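Local coordinates for Eag-like K[+] channel (PDB 4HP4), which is the PAS domain of a fruit-fly KCNH-family potassium channel, a protein that probably conducts potassium ions across the membrane in response to voltage, at residues A[36-40]-A[41-45]. Sequence-based numbering, arbitrary orientation.
Sequences VYCSD and GFVDL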
loop_
_atom_site.group_PDB
_atom_site.type_symbol
_atom_site.label_atom_id
_atom_site.label_comp_id
_atom_site.label_asym_id
_atom_site.label_seq_id
_atom_site.Cartn_x
_atom_site.Cartn_y
_atom_site.Cartn_z
ATOM N N VAL A 36 4.432 -5.468 5.614
ATOM C CA VAL A 36 4.866 -5.770 6.976
ATOM C C VAL A 36 4.159 -4.888 8.008
ATOM O O VAL A 36 4.381 -5.028 9.212
ATOM C CB VAL A 36 6.399 -5.632 7.129
ATOM C CG1 VAL A 36 7.109 -6.780 6.417
ATOM C CG2 VAL A 36 6.882 -4.287 6.596
ATOM N N TYR A 37 3.309 -3.982 7.534
ATOM C CA TYR A 37 2.467 -3.183 8.416
ATOM C C TYR A 37 1.308 -2.574 7.643
ATOM O O TYR A 37 1.460 -2.194 6.483
ATOM C CB TYR A 37 3.267 -2.058 9.078
ATOM C CG TYR A 37 2.426 -1.234 10.028
ATOM C CD1 TYR A 37 2.228 -1.642 11.340
ATOM C CD2 TYR A 37 1.812 -0.061 9.607
ATOM C CE1 TYR A 37 1.449 -0.903 12.209
ATOM C CE2 TYR A 37 1.031 0.689 10.472
ATOM C CZ TYR A 37 0.853 0.260 11.770
ATOM O OH TYR A 37 0.079 0.996 12.637
ATOM N N CYS A 38 0.148 -2.479 8.289
ATOM C CA CYS A 38 -0.989 -1.766 7.709
ATOM C C CYS A 38 -1.785 -1.059 8.802
ATOM O O CYS A 38 -1.905 -1.558 9.923
ATOM C CB CYS A 38 -1.893 -2.712 6.912
ATOM S SG CYS A 38 -2.807 -3.915 7.897
ATOM N N SER A 39 -2.324 0.108 8.465
ATOM C CA SER A 39 -3.064 0.920 9.420
ATOM C C SER A 39 -4.492 0.416 9.572
ATOM O O SER A 39 -4.993 -0.315 8.718
ATOM C CB SER A 39 -3.084 2.373 8.955
ATOM O OG SER A 39 -3.837 2.503 7.763
ATOM N N ASP A 40 -5.144 0.808 10.663
ATOM C CA ASP A 40 -6.542 0.455 10.884
ATOM C C ASP A 40 -7.409 1.012 9.762
ATOM O O ASP A 40 -8.397 0.397 9.361
ATOM C CB ASP A 40 -7.037 1.001 12.225
ATOM C CG ASP A 40 -6.453 0.266 13.417
ATOM O OD1 ASP A 40 -5.823 -0.796 13.231
ATOM O OD2 ASP A 40 -6.642 0.753 14.549
ATOM N N GLY A 41 -7.041 2.188 9.263
ATOM C CA GLY A 41 -7.784 2.824 8.191
ATOM C C GLY A 41 -7.790 1.984 6.929
ATOM O O GLY A 41 -8.800 1.903 6.232
ATOM N N PHE A 42 -6.658 1.355 6.635
ATOM C CA PHE A 42 -6.543 0.518 5.448
ATOM C C PHE A 42 -7.394 -0.737 5.603
ATOM O O PHE A 42 -8.024 -1.192 4.649
ATOM C CB PHE A 42 -5.083 0.148 5.191
ATOM C CG PHE A 42 -4.872 -0.647 3.935
ATOM C CD1 PHE A 42 -4.886 -0.029 2.695
ATOM C CD2 PHE A 42 -4.658 -2.012 3.992
ATOM C CE1 PHE A 42 -4.696 -0.761 1.538
ATOM C CE2 PHE A 42 -4.466 -2.749 2.840
ATOM C CZ PHE A 42 -4.484 -2.122 1.612
ATOM N N VAL A 43 -7.417 -1.292 6.810
ATOM C CA VAL A 43 -8.258 -2.447 7.101
ATOM C C VAL A 43 -9.721 -2.112 6.814
ATOM O O VAL A 43 -10.426 -2.879 6.156
ATOM C CB VAL A 43 -8.099 -2.898 8.570
ATOM C CG1 VAL A 43 -9.182 -3.894 8.956
ATOM C CG2 VAL A 43 -6.714 -3.497 8.797
ATOM N N ASP A 44 -10.167 -0.956 7.297
ATOM C CA ASP A 44 -11.555 -0.536 7.122
ATOM C C ASP A 44 -11.871 -0.232 5.662
ATOM O O ASP A 44 -12.944 -0.568 5.168
ATOM C CB ASP A 44 -11.856 0.693 7.983
ATOM C CG ASP A 44 -11.731 0.409 9.466
ATOM O OD1 ASP A 44 -11.752 -0.782 9.846
ATOM O OD2 ASP A 44 -11.613 1.372 10.251
ATOM N N LEU A 45 -10.930 0.405 4.977
ATOM C CA LEU A 45 -11.119 0.770 3.580
ATOM C C LEU A 45 -11.366 -0.451 2.700
ATOM O O LEU A 45 -12.282 -0.456 1.880
ATOM C CB LEU A 45 -9.892 1.525 3.065
ATOM C CG LEU A 45 -9.885 1.837 1.567
ATOM C CD1 LEU A 45 -10.956 2.860 1.224
ATOM C CD2 LEU A 45 -8.516 2.317 1.115
#
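Ser-39, between the end of strand 35-38 and the start of helix 40-46, caps that helix: its OG accepts from the amide of Phe-42, with OG 3.2 Å from Phe-42 N and an N-H...O angle of 150°. The hydroxyl lies between the backbone N and the carbonyl carbon (chi1 67°), which turns it back over the first helical turn. This is an N-cap bond, and the same OG also hydrogen-bonds with the carbonyl O of Ser-21 and the N-H of Phe-23, so a buried oxygen is gripped both from the helix start and from the backbone of the same chain at Ser-21 and Phe-23. The carbonyl of Ser-39 opens the helical ladder, its O receiving Val-43 N at 3.2 Å and, weakly, Phe-42 N. One residue on, Asp-44 N reaches Asp-40 O at 3.0 Å.

The closely packed, buried side is centred on Cys-38. Its CB sits 4.1 Å from Phe-42 CD2, approaching the ring obliquely, while SG meets the methyl CG2 of Val-43 at 4.0 Å. With CG anti to the backbone N (chi1 -176°), the Phe-42 ring lies beside Cys-38, touching Val-24 and Ile-53. The solvent side is looser. Asp-40 and Asp-44 are both exposed, their carboxylates well separated, with OD2 of Asp-40 6.6 Å from OD2 of Asp-44; Asp-40 OD1 instead forms a salt bridge with Arg-50, whose guanidinium also donates to the carbonyl of Cys-38.

Residues 36-45 thus turn from an outermost strand of the antiparallel PAS sheet into helix 40-46. Strand 23-27 pairs with the strand and packs on Cys-38 and Phe-42, while helix 50-53 lies against Cys-38, Phe-42 and Val-43.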